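PDB 2AUS: pseudouridine synthase from Pyrococcus abyssi, which probably catalyses the isomerisation of uridine to pseudouridine in RNA, as the archaeal Cbf5 member of the TruB family. Local coordinates for residues V99-L104 and D319-F324; I255-V260 and D328-L333; G273-N278 and M290-E295; A302-S305 and E311-K314. All blocks are in the same frame, centred on the assembly; numbering follows the deposited sequence.

Overall arrangement
Followed from the N terminus, the chain first passes 99-104, the loop between strands 88-93 and 108-116, and contact 1 closes only at 319-324, on a strand of the PUA domain. Contact 2 opens inside that span, at 255-260, and closes beyond it, at 328-333, so the two cross; contact 2 thereby lays the C-terminal tail against helix 257-264. Contacts 3 and 4 nest inside both spans and follow one another in series: contact 3 sets strand 274-278 against the turn after strand 286-291, and contact 4 spans the ends of helix 306-311. Contact 1 joins the TruB-family part to the PUA domain, while contacts 3 and 4 are internal to the latter.

Contact 1: V99-L104 and D319-F324; sequences VVQALL and DVEKVF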
loop_
_atom_site.group_PDB
_atom_site.type_symbol
_atom_site.label_atom_id
_atom_site.label_comp_id
_atom_site.label_asym_id
_atom_site.label_seq_id
_atom_site.Cartn_x
_atom_site.Cartn_y
_atom_site.Cartn_z
ATOM N N VAL A 99 29.696 -0.014 1.230
ATOM C CA VAL A 99 30.174 -0.893 2.303
ATOM C C VAL A 99 29.318 -2.170 2.433
ATOM O O VAL A 99 29.725 -3.143 3.082
ATOM C CB VAL A 99 30.220 -0.153 3.676
ATOM C CG1 VAL A 99 28.826 -0.084 4.299
ATOM C CG2 VAL A 99 31.200 -0.850 4.598
ATOM N N VAL A 100 28.142 -2.178 1.810
ATOM C CA VAL A 100 27.290 -3.367 1.869
ATOM C C VAL A 100 27.960 -4.540 1.154
ATOM O O VAL A 100 27.523 -5.680 1.276
ATOM C CB VAL A 100 25.890 -3.125 1.239
ATOM C CG1 VAL A 100 25.102 -2.170 2.096
ATOM C CG2 VAL A 100 26.031 -2.588 -0.171
ATOM N N GLN A 101 29.019 -4.251 0.406
ATOM C CA GLN A 101 29.761 -5.293 -0.297
ATOM C C GLN A 101 30.368 -6.238 0.748
ATOM O O GLN A 101 30.589 -7.419 0.491
ATOM C CB GLN A 101 30.894 -4.673 -1.133
ATOM C CG GLN A 101 31.710 -5.690 -1.940
ATOM C CD GLN A 101 33.087 -5.168 -2.346
ATOM O OE1 GLN A 101 33.235 -4.009 -2.738
ATOM N NE2 GLN A 101 34.098 -6.032 -2.272
ATOM N N ALA A 102 30.639 -5.706 1.933
ATOM C CA ALA A 102 31.224 -6.512 2.999
ATOM C C ALA A 102 30.220 -7.527 3.529
ATOM O O ALA A 102 30.581 -8.433 4.278
ATOM C CB ALA A 102 31.703 -5.611 4.138
ATOM N N LEU A 103 28.964 -7.378 3.125
ATOM C CA LEU A 103 27.898 -8.268 3.571
ATOM C C LEU A 103 27.564 -9.397 2.612
ATOM O O LEU A 103 26.797 -10.289 2.960
ATOM C CB LEU A 103 26.629 -7.456 3.843
ATOM C CG LEU A 103 26.361 -6.928 5.255
ATOM C CD1 LEU A 103 27.644 -6.704 6.017
ATOM C CD2 LEU A 103 25.560 -5.649 5.137
ATOM N N LEU A 104 28.125 -9.360 1.408
ATOM C CA LEU A 104 27.853 -10.399 0.420
ATOM C C LEU A 104 28.128 -11.811 0.924
ATOM O O LEU A 104 27.362 -12.728 0.651
ATOM C CB LEU A 104 28.655 -10.145 -0.861
ATOM C CG LEU A 104 28.081 -9.062 -1.775
ATOM C CD1 LEU A 104 28.982 -8.863 -2.990
ATOM C CD2 LEU A 104 26.684 -9.470 -2.214
ATOM N N ASP A 319 44.977 -5.482 -2.527
ATOM C CA ASP A 319 44.551 -4.812 -3.745
ATOM C C ASP A 319 43.241 -4.125 -3.396
ATOM O O ASP A 319 42.192 -4.763 -3.324
ATOM C CB ASP A 319 44.334 -5.809 -4.883
ATOM C CG ASP A 319 45.490 -5.826 -5.860
ATOM O OD1 ASP A 319 45.916 -4.730 -6.288
ATOM O OD2 ASP A 319 45.970 -6.925 -6.211
ATOM N N VAL A 320 43.314 -2.821 -3.161
ATOM C CA VAL A 320 42.143 -2.042 -2.781
ATOM C C VAL A 320 41.083 -1.987 -3.872
ATOM O O VAL A 320 41.361 -1.599 -5.005
ATOM C CB VAL A 320 42.562 -0.611 -2.379
ATOM C CG1 VAL A 320 41.336 0.212 -2.022
ATOM C CG2 VAL A 320 43.530 -0.670 -1.201
ATOM N N GLU A 321 39.861 -2.372 -3.519
ATOM C CA GLU A 321 38.759 -2.380 -4.470
ATOM C C GLU A 321 37.833 -1.190 -4.272
ATOM O O GLU A 321 37.207 -0.722 -5.221
ATOM C CB GLU A 321 37.965 -3.679 -4.340
ATOM C CG GLU A 321 38.833 -4.919 -4.435
ATOM C CD GLU A 321 38.026 -6.202 -4.454
ATOM O OE1 GLU A 321 37.163 -6.381 -3.566
ATOM O OE2 GLU A 321 38.267 -7.037 -5.357
ATOM N N LYS A 322 37.741 -0.704 -3.038
ATOM C CA LYS A 322 36.891 0.440 -2.744
ATOM C C LYS A 322 37.414 1.221 -1.540
ATOM O O LYS A 322 37.683 0.642 -0.486
ATOM C CB LYS A 322 35.450 -0.019 -2.486
ATOM C CG LYS A 322 34.525 1.086 -1.980
ATOM C CD LYS A 322 34.366 2.222 -2.987
ATOM C CE LYS A 322 33.561 3.367 -2.388
ATOM N NZ LYS A 322 33.424 4.503 -3.334
ATOM N N VAL A 323 37.564 2.534 -1.717
ATOM C CA VAL A 323 38.050 3.421 -0.669
ATOM C C VAL A 323 36.877 4.182 -0.065
ATOM O O VAL A 323 36.033 4.697 -0.791
ATOM C CB VAL A 323 39.067 4.452 -1.227
ATOM C CG1 VAL A 323 39.460 5.434 -0.140
ATOM C CG2 VAL A 323 40.304 3.737 -1.748
ATOM N N PHE A 324 36.820 4.239 1.264
ATOM C CA PHE A 324 35.759 4.959 1.962
ATOM C C PHE A 324 36.275 6.231 2.622
ATOM O O PHE A 324 35.588 7.245 2.668
ATOM C CB PHE A 324 35.121 4.046 3.009
ATOM C CG PHE A 324 34.403 2.889 2.416
ATOM C CD1 PHE A 324 33.128 3.050 1.884
ATOM C CD2 PHE A 324 35.024 1.659 2.306
ATOM C CE1 PHE A 324 32.475 1.994 1.253
ATOM C CE2 PHE A 324 34.383 0.597 1.677
ATOM C CZ PHE A 324 33.107 0.768 1.146
#
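Q101 and E321 meet because both side chains run extended beyond CG: Q101 carries CG opposite its own nitrogen (chi1 -178°), whereas E321 places CG beside its nitrogen and opposite the carbonyl carbon (chi1 -53°). The two chains cross at about a right angle, and Q101 NE2 donates a weak hydrogen bond to E321 OE1 at 3.3 Å. The amide and carboxylate planes are 57° apart. This weak polar link lies beside a more buried apolar contact. There the F324 ring meets V99, its CE1 lying 3.4 Å from V99 N in an oblique approach and its CZ 3.6 Å from V99 CA. V99 CB adds the apolar touch, 3.9 Å from F324 CE1. A serine in place of F324 would take the ring away and is likely to open a gap beside V99. The case illustrates how a 3-10 turn and a strand can be joined by a few side chains. Strand 316-323 carries a classic beta bulge here, E321 and K322 both facing L299. V99 and F324 share L296 of strand 296-302 as a neighbour, F324 also touches L299, and V99 reaches back to A92 of strand 88-93.

Contact 2: I255-V260 and D328-L333; sequences IKDSAV and DWYPKL
Y330 is the residue of 328-333 that meets the helix start, packing on both D257 and V260. Just before it, W329 turns its indole another way, toward the ring of Y46. The chain then brings in Y330, whose CG stands opposite the carbonyl carbon (chi1 -69°), and this directs the ring at the first turn of helix 257-264. V260 holds CG2 over one ring face, while its CG1 makes the nearer approach, 3.6 Å from Y330 CD2 and equally close to Y330 CG. D257 comes to the ring edge instead: its CG lies in the ring plane, 3.7 Å from Y330 CE1, and the carboxylate is turned 67° from that plane. The oxygens of D257 have their polar partners elsewhere, OD2 with T27 OG1 and OD1 with N28 N. The OH of Y330 has two hydrogen-bond partners, K293 NZ and, at an unusually short and so less certain separation, E295 OE1. An alanine in place of Y330 would probably strip V260 of the ring packed on it and leave E295 and K293 without the hydroxyl they share. Further along, K332 touches H265. The arrangement is that of the PUA domain of Cbf5, here with a C-terminal tail laid over one of its helices beside residues from the N-terminal extension.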
loop_
_atom_site.group_PDB
_atom_site.type_symbol
_atom_site.label_atom_id
_atom_site.label_comp_id
_atom_site.label_asym_id
_atom_site.label_seq_id
_atom_site.Cartn_x
_atom_site.Cartn_y
_atom_site.Cartn_z
ATOM N N ILE A 255 46.312 -0.046 9.762
ATOM C CA ILE A 255 47.477 0.616 9.199
ATOM C C ILE A 255 47.881 1.935 9.822
ATOM O O ILE A 255 47.093 2.590 10.508
ATOM C CB ILE A 255 47.281 0.819 7.688
ATOM C CG1 ILE A 255 46.123 1.792 7.435
ATOM C CG2 ILE A 255 46.986 -0.532 7.036
ATOM C CD1 ILE A 255 45.932 2.164 5.986
ATOM N N LYS A 256 49.136 2.309 9.581
ATOM C CA LYS A 256 49.698 3.551 10.098
ATOM C C LYS A 256 48.985 4.735 9.475
ATOM O O LYS A 256 48.422 4.617 8.387
ATOM C CB LYS A 256 51.189 3.641 9.753
ATOM C CG LYS A 256 51.998 2.442 10.168
ATOM C CD LYS A 256 53.463 2.583 9.768
ATOM C CE LYS A 256 54.231 1.311 10.105
ATOM N NZ LYS A 256 55.697 1.436 9.845
ATOM N N ASP A 257 49.012 5.874 10.163
ATOM C CA ASP A 257 48.378 7.093 9.653
ATOM C C ASP A 257 48.884 7.455 8.247
ATOM O O ASP A 257 48.098 7.832 7.377
ATOM C CB ASP A 257 48.647 8.272 10.593
ATOM C CG ASP A 257 47.898 8.161 11.918
ATOM O OD1 ASP A 257 48.020 9.096 12.748
ATOM O OD2 ASP A 257 47.187 7.157 12.139
ATOM N N SER A 258 50.190 7.339 8.026
ATOM C CA SER A 258 50.768 7.672 6.718
ATOM C C SER A 258 50.255 6.763 5.615
ATOM O O SER A 258 50.067 7.203 4.479
ATOM C CB SER A 258 52.296 7.594 6.765
ATOM O OG SER A 258 52.729 6.283 7.080
ATOM N N ALA A 259 50.032 5.493 5.943
ATOM C CA ALA A 259 49.530 4.544 4.958
ATOM C C ALA A 259 48.067 4.859 4.669
ATOM O O ALA A 259 47.570 4.595 3.580
ATOM C CB ALA A 259 49.678 3.123 5.470
ATOM N N VAL A 260 47.374 5.437 5.642
ATOM C CA VAL A 260 45.975 5.790 5.433
ATOM C C VAL A 260 45.884 6.833 4.320
ATOM O O VAL A 260 45.031 6.742 3.440
ATOM C CB VAL A 260 45.328 6.378 6.701
ATOM C CG1 VAL A 260 43.901 6.804 6.386
ATOM C CG2 VAL A 260 45.329 5.350 7.826
ATOM N N ASP A 328 40.842 14.044 3.088
ATOM C CA ASP A 328 41.112 15.077 4.088
ATOM C C ASP A 328 41.292 14.673 5.556
ATOM O O ASP A 328 41.838 15.449 6.341
ATOM C CB ASP A 328 40.013 16.144 3.991
ATOM C CG ASP A 328 40.249 17.326 4.923
ATOM O OD1 ASP A 328 39.707 17.304 6.058
ATOM O OD2 ASP A 328 40.985 18.263 4.510
ATOM N N TRP A 329 40.841 13.483 5.942
ATOM C CA TRP A 329 40.972 13.067 7.333
ATOM C C TRP A 329 42.413 12.808 7.735
ATOM O O TRP A 329 42.833 13.219 8.806
ATOM C CB TRP A 329 40.101 11.837 7.607
ATOM C CG TRP A 329 38.625 12.154 7.584
ATOM C CD1 TRP A 329 38.042 13.345 7.225
ATOM C CD2 TRP A 329 37.549 11.260 7.893
ATOM N NE1 TRP A 329 36.674 13.238 7.285
ATOM C CE2 TRP A 329 36.344 11.968 7.685
ATOM C CE3 TRP A 329 37.485 9.923 8.307
ATOM C CZ2 TRP A 329 35.091 11.391 7.896
ATOM C CZ3 TRP A 329 36.237 9.350 8.515
ATOM C CH2 TRP A 329 35.057 10.084 8.300
ATOM N N TYR A 330 43.164 12.124 6.879
ATOM C CA TYR A 330 44.577 11.837 7.141
ATOM C C TYR A 330 45.279 12.394 5.906
ATOM O O TYR A 330 45.729 11.654 5.031
ATOM C CB TYR A 330 44.810 10.326 7.261
ATOM C CG TYR A 330 44.201 9.711 8.507
ATOM C CD1 TYR A 330 44.997 9.388 9.608
ATOM C CD2 TYR A 330 42.831 9.460 8.586
ATOM C CE1 TYR A 330 44.444 8.825 10.756
ATOM C CE2 TYR A 330 42.263 8.901 9.731
ATOM C CZ TYR A 330 43.081 8.589 10.814
ATOM O OH TYR A 330 42.540 8.081 11.966
ATOM N N PRO A 331 45.396 13.720 5.836
ATOM C CA PRO A 331 46.020 14.421 4.709
ATOM C C PRO A 331 47.478 14.153 4.403
ATOM O O PRO A 331 48.283 13.912 5.302
ATOM C CB PRO A 331 45.796 15.883 5.065
ATOM C CG PRO A 331 46.009 15.868 6.546
ATOM C CD PRO A 331 45.188 14.647 6.966
ATOM N N LYS A 332 47.807 14.190 3.117
ATOM C CA LYS A 332 49.189 14.057 2.700
ATOM C C LYS A 332 49.721 15.477 2.827
ATOM O O LYS A 332 49.133 16.419 2.282
ATOM C CB LYS A 332 49.296 13.599 1.246
ATOM C CG LYS A 332 49.145 12.109 1.056
ATOM C CD LYS A 332 49.582 11.714 -0.335
ATOM C CE LYS A 332 49.405 10.230 -0.576
ATOM N NZ LYS A 332 49.855 9.867 -1.948
ATOM N N LEU A 333 50.807 15.636 3.570
ATOM C CA LEU A 333 51.408 16.945 3.773
ATOM C C LEU A 333 52.837 16.932 3.240
ATOM O O LEU A 333 53.681 16.182 3.731
ATOM C CB LEU A 333 51.412 17.289 5.263
ATOM C CG LEU A 333 50.045 17.231 5.950
ATOM C CD1 LEU A 333 50.207 17.374 7.460
ATOM C CD2 LEU A 333 49.158 18.340 5.397
#

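Contact 3: G273-N278 and M290-E295; sequences GIVKLN and MTLKDE
V275 and L292 set their branches at about a right angle, the methyl CD2 of L292 resting against the fork of the valine. From L292 CD2 the distance is 3.9 Å to V275 CG1, and V275 CB is equally near, so one methyl meets the stem and both branches. K276 lies alongside: its chain extends beyond CG until CE comes 4.3 Å from the same L292 CD2, and its ammonium is turned to W254 in a cation-pi contact. A water joins the polar ends, accepting from K276 NZ at 3.0 Å and donating to L292 O at 2.6 Å. K276 NZ also stands 5.6 Å from D294 OD1, though D294 OD1 takes the indole N-H of W254. L292 sits within the type I turn T291 to D294, its CG anti to the carbonyl carbon (chi1 -67°), which brings its methyls up to V275. T291 OG1 has three bonds: it accepts from K293 N and from E295 N, and donates to E295 OE1 at 2.7 Å, meeting that oxygen on the anti side, 21° out of the carboxylate plane. Backbone bonds T291 N to E295 O and D294 N to T291 O close the loop. The result is a 3:5 hairpin with an ST turn, linking strands 286-291 and 296-302 of the PUA domain; its leucine lies against the classic beta bulge that V275 and K276 form opposite W254.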
loop_
_atom_site.group_PDB
_atom_site.type_symbol
_atom_site.label_atom_id
_atom_site.label_comp_id
_atom_site.label_asym_id
_atom_site.label_seq_id
_atom_site.Cartn_x
_atom_site.Cartn_y
_atom_site.Cartn_z
ATOM N N GLY A 273 53.074 -0.473 5.686
ATOM C CA GLY A 273 52.046 0.347 6.300
ATOM C C GLY A 273 51.205 -0.384 7.334
ATOM O O GLY A 273 50.399 0.231 8.033
ATOM N N ILE A 274 51.400 -1.693 7.445
ATOM C CA ILE A 274 50.637 -2.510 8.385
ATOM C C ILE A 274 51.148 -2.436 9.824
ATOM O O ILE A 274 52.336 -2.600 10.081
ATOM C CB ILE A 274 50.646 -3.979 7.936
ATOM C CG1 ILE A 274 50.073 -4.079 6.518
ATOM C CG2 ILE A 274 49.868 -4.836 8.923
ATOM C CD1 ILE A 274 50.167 -5.462 5.917
ATOM N N VAL A 275 50.240 -2.191 10.761
ATOM C CA VAL A 275 50.600 -2.115 12.174
ATOM C C VAL A 275 50.268 -3.450 12.847
ATOM O O VAL A 275 51.095 -4.032 13.544
ATOM C CB VAL A 275 49.833 -0.979 12.878
ATOM C CG1 VAL A 275 50.015 -1.080 14.394
ATOM C CG2 VAL A 275 50.338 0.373 12.367
ATOM N N LYS A 276 49.051 -3.923 12.624
ATOM C CA LYS A 276 48.596 -5.183 13.188
ATOM C C LYS A 276 47.484 -5.716 12.288
ATOM O O LYS A 276 46.891 -4.960 11.509
ATOM C CB LYS A 276 48.074 -4.956 14.609
ATOM C CG LYS A 276 46.995 -3.901 14.686
ATOM C CD LYS A 276 46.769 -3.426 16.114
ATOM C CE LYS A 276 45.668 -2.386 16.158
ATOM N NZ LYS A 276 45.455 -1.882 17.535
ATOM N N LEU A 277 47.207 -7.012 12.391
ATOM C CA LEU A 277 46.177 -7.638 11.576
ATOM C C LEU A 277 45.638 -8.931 12.177
ATOM O O LEU A 277 46.232 -9.508 13.084
ATOM C CB LEU A 277 46.692 -7.924 10.156
ATOM C CG LEU A 277 48.127 -8.363 9.812
ATOM C CD1 LEU A 277 48.773 -9.163 10.917
ATOM C CD2 LEU A 277 48.081 -9.161 8.508
ATOM N N ASN A 278 44.492 -9.370 11.670
ATOM C CA ASN A 278 43.879 -10.600 12.140
ATOM C C ASN A 278 44.648 -11.792 11.596
ATOM O O ASN A 278 45.256 -11.725 10.520
ATOM C CB ASN A 278 42.430 -10.687 11.667
ATOM C CG ASN A 278 41.501 -9.832 12.485
ATOM O OD1 ASN A 278 40.561 -9.249 11.955
ATOM N ND2 ASN A 278 41.751 -9.757 13.792
ATOM N N MET A 290 41.814 -0.868 8.190
ATOM C CA MET A 290 41.386 0.044 9.241
ATOM C C MET A 290 42.468 0.991 9.714
ATOM O O MET A 290 43.658 0.675 9.642
ATOM C CB MET A 290 40.916 -0.764 10.461
ATOM C CG MET A 290 39.967 -1.936 10.166
ATOM S SD MET A 290 38.353 -1.516 9.501
ATOM C CE MET A 290 37.519 -0.862 10.931
ATOM N N THR A 291 42.051 2.146 10.224
ATOM C CA THR A 291 43.010 3.088 10.778
ATOM C C THR A 291 43.200 2.605 12.214
ATOM O O THR A 291 42.446 1.748 12.696
ATOM C CB THR A 291 42.464 4.517 10.910
ATOM O OG1 THR A 291 41.407 4.518 11.881
ATOM C CG2 THR A 291 41.962 5.063 9.569
ATOM N N LEU A 292 44.181 3.181 12.902
ATOM C CA LEU A 292 44.443 2.818 14.285
ATOM C C LEU A 292 43.313 3.259 15.221
ATOM O O LEU A 292 43.319 2.918 16.400
ATOM C CB LEU A 292 45.788 3.406 14.738
ATOM C CG LEU A 292 46.951 2.745 13.985
ATOM C CD1 LEU A 292 48.298 3.383 14.338
ATOM C CD2 LEU A 292 46.943 1.272 14.326
ATOM N N LYS A 293 42.349 4.013 14.702
ATOM C CA LYS A 293 41.211 4.444 15.514
ATOM C C LYS A 293 40.016 3.561 15.167
ATOM O O LYS A 293 38.891 3.851 15.540
ATOM C CB LYS A 293 40.860 5.908 15.231
ATOM C CG LYS A 293 41.972 6.903 15.554
ATOM C CD LYS A 293 41.468 8.341 15.389
ATOM C CE LYS A 293 42.610 9.349 15.525
ATOM N NZ LYS A 293 43.647 9.163 14.460
ATOM N N ASP A 294 40.281 2.472 14.454
ATOM C CA ASP A 294 39.238 1.543 14.028
ATOM C C ASP A 294 38.224 2.125 13.037
ATOM O O ASP A 294 37.058 1.725 13.017
ATOM C CB ASP A 294 38.531 0.949 15.252
ATOM C CG ASP A 294 39.486 0.131 16.124
ATOM O OD1 ASP A 294 40.346 -0.587 15.555
ATOM O OD2 ASP A 294 39.383 0.200 17.370
ATOM N N GLU A 295 38.674 3.065 12.207
ATOM C CA GLU A 295 37.800 3.646 11.184
ATOM C C GLU A 295 38.035 2.783 9.953
ATOM O O GLU A 295 39.150 2.319 9.735
ATOM C CB GLU A 295 38.215 5.070 10.823
ATOM C CG GLU A 295 38.187 6.075 11.960
ATOM C CD GLU A 295 39.144 7.227 11.716
ATOM O OE1 GLU A 295 40.362 7.044 11.941
ATOM O OE2 GLU A 295 38.677 8.302 11.286
HETATM O O HOH W 1 43.454 0.326 16.888
#

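Contact 4: A302-S305 and E311-K314; sequences AMMS and ERSK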
loop_
_atom_site.group_PDB
_atom_site.type_symbol
_atom_site.label_atom_id
_atom_site.label_comp_id
_atom_site.label_asym_id
_atom_site.label_seq_id
_atom_site.Cartn_x
_atom_site.Cartn_y
_atom_site.Cartn_z
ATOM N N ALA A 302 42.989 -9.495 -0.174
ATOM C CA ALA A 302 44.318 -9.761 0.356
ATOM C C ALA A 302 45.170 -10.372 -0.752
ATOM O O ALA A 302 44.702 -11.237 -1.491
ATOM C CB ALA A 302 44.229 -10.718 1.537
ATOM N N MET A 303 46.413 -9.915 -0.864
ATOM C CA MET A 303 47.331 -10.419 -1.881
ATOM C C MET A 303 48.282 -11.443 -1.284
ATOM O O MET A 303 48.982 -12.152 -2.004
ATOM C CB MET A 303 48.118 -9.266 -2.505
ATOM C CG MET A 303 47.254 -8.364 -3.371
ATOM S SD MET A 303 46.395 -9.287 -4.679
ATOM C CE MET A 303 44.757 -9.411 -4.014
ATOM N N MET A 304 48.311 -11.498 0.041
ATOM C CA MET A 304 49.142 -12.455 0.744
ATOM C C MET A 304 48.441 -12.888 2.023
ATOM O O MET A 304 47.372 -12.380 2.354
ATOM C CB MET A 304 50.537 -11.879 1.033
ATOM C CG MET A 304 50.598 -10.428 1.453
ATOM S SD MET A 304 52.325 -9.876 1.661
ATOM C CE MET A 304 52.740 -9.404 -0.011
ATOM N N SER A 305 49.031 -13.847 2.721
ATOM C CA SER A 305 48.451 -14.363 3.954
ATOM C C SER A 305 48.933 -13.553 5.143
ATOM O O SER A 305 49.881 -12.772 5.033
ATOM C CB SER A 305 48.863 -15.819 4.154
ATOM O OG SER A 305 50.266 -15.904 4.326
ATOM N N GLU A 311 55.863 -11.639 8.088
ATOM C CA GLU A 311 57.243 -11.985 7.748
ATOM C C GLU A 311 57.902 -11.012 6.777
ATOM O O GLU A 311 58.943 -10.433 7.082
ATOM C CB GLU A 311 57.306 -13.395 7.153
ATOM C CG GLU A 311 56.722 -14.477 8.035
ATOM C CD GLU A 311 56.711 -15.837 7.361
ATOM O OE1 GLU A 311 56.216 -15.936 6.215
ATOM O OE2 GLU A 311 57.200 -16.808 7.980
ATOM N N ARG A 312 57.299 -10.848 5.602
ATOM C CA ARG A 312 57.838 -9.955 4.584
ATOM C C ARG A 312 57.914 -8.522 5.076
ATOM O O ARG A 312 57.365 -8.184 6.123
ATOM C CB ARG A 312 56.995 -10.041 3.308
ATOM C CG ARG A 312 57.036 -11.424 2.679
ATOM C CD ARG A 312 56.100 -11.557 1.493
ATOM N NE ARG A 312 56.094 -12.923 0.974
ATOM C CZ ARG A 312 55.198 -13.395 0.111
ATOM N NH1 ARG A 312 54.225 -12.609 -0.339
ATOM N NH2 ARG A 312 55.267 -14.657 -0.293
ATOM N N SER A 313 58.610 -7.681 4.322
ATOM C CA SER A 313 58.769 -6.283 4.697
ATOM C C SER A 313 58.432 -5.368 3.536
ATOM O O SER A 313 58.517 -4.146 3.656
ATOM C CB SER A 313 60.206 -6.021 5.150
ATOM O OG SER A 313 61.126 -6.313 4.108
ATOM N N LYS A 314 58.055 -5.965 2.410
ATOM C CA LYS A 314 57.705 -5.196 1.226
ATOM C C LYS A 314 56.689 -5.922 0.360
ATOM O O LYS A 314 56.362 -7.084 0.606
ATOM C CB LYS A 314 58.966 -4.881 0.414
ATOM C CG LYS A 314 59.812 -6.096 0.069
ATOM C CD LYS A 314 61.192 -5.687 -0.440
ATOM C CE LYS A 314 61.956 -4.888 0.619
ATOM N NZ LYS A 314 63.295 -4.411 0.149
#
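M304 and R312 stand on irregular backbone at the two ends of helix 306-311, their CA atoms 9.8 Å apart. M304 is in an extended conformation one residue before S305, the N-cap, whose OG bonds E308 N; R312 is the first residue past the helix to leave helical angles, its psi swinging to 168°. With the backbones so far apart, side chains must span the gap. M304 sets CG between its nitrogen and carbonyl carbon (chi1 40°) and bends at the thioether (chi3 86°), which carries CE to the edge of the R312 guanidinium, in its plane, 3.5 Å from NH1. Nearer the backbone, M304 SD is 3.9 Å from R312 NH1 and 4.1 Å from R312 CD; the arginine, extended from CG to NE, lies obliquely to the methionine. M304 CE also comes within 4.3 Å of K314 O. These are van der Waals contacts, and the R312 guanidinium also makes a long, weak ion pair with E308. Around the two ends of helix 306-311, M304 packs on V271, R312 O bonds K21 NZ, and M303 pairs through its backbone with A317 of strand 316-323.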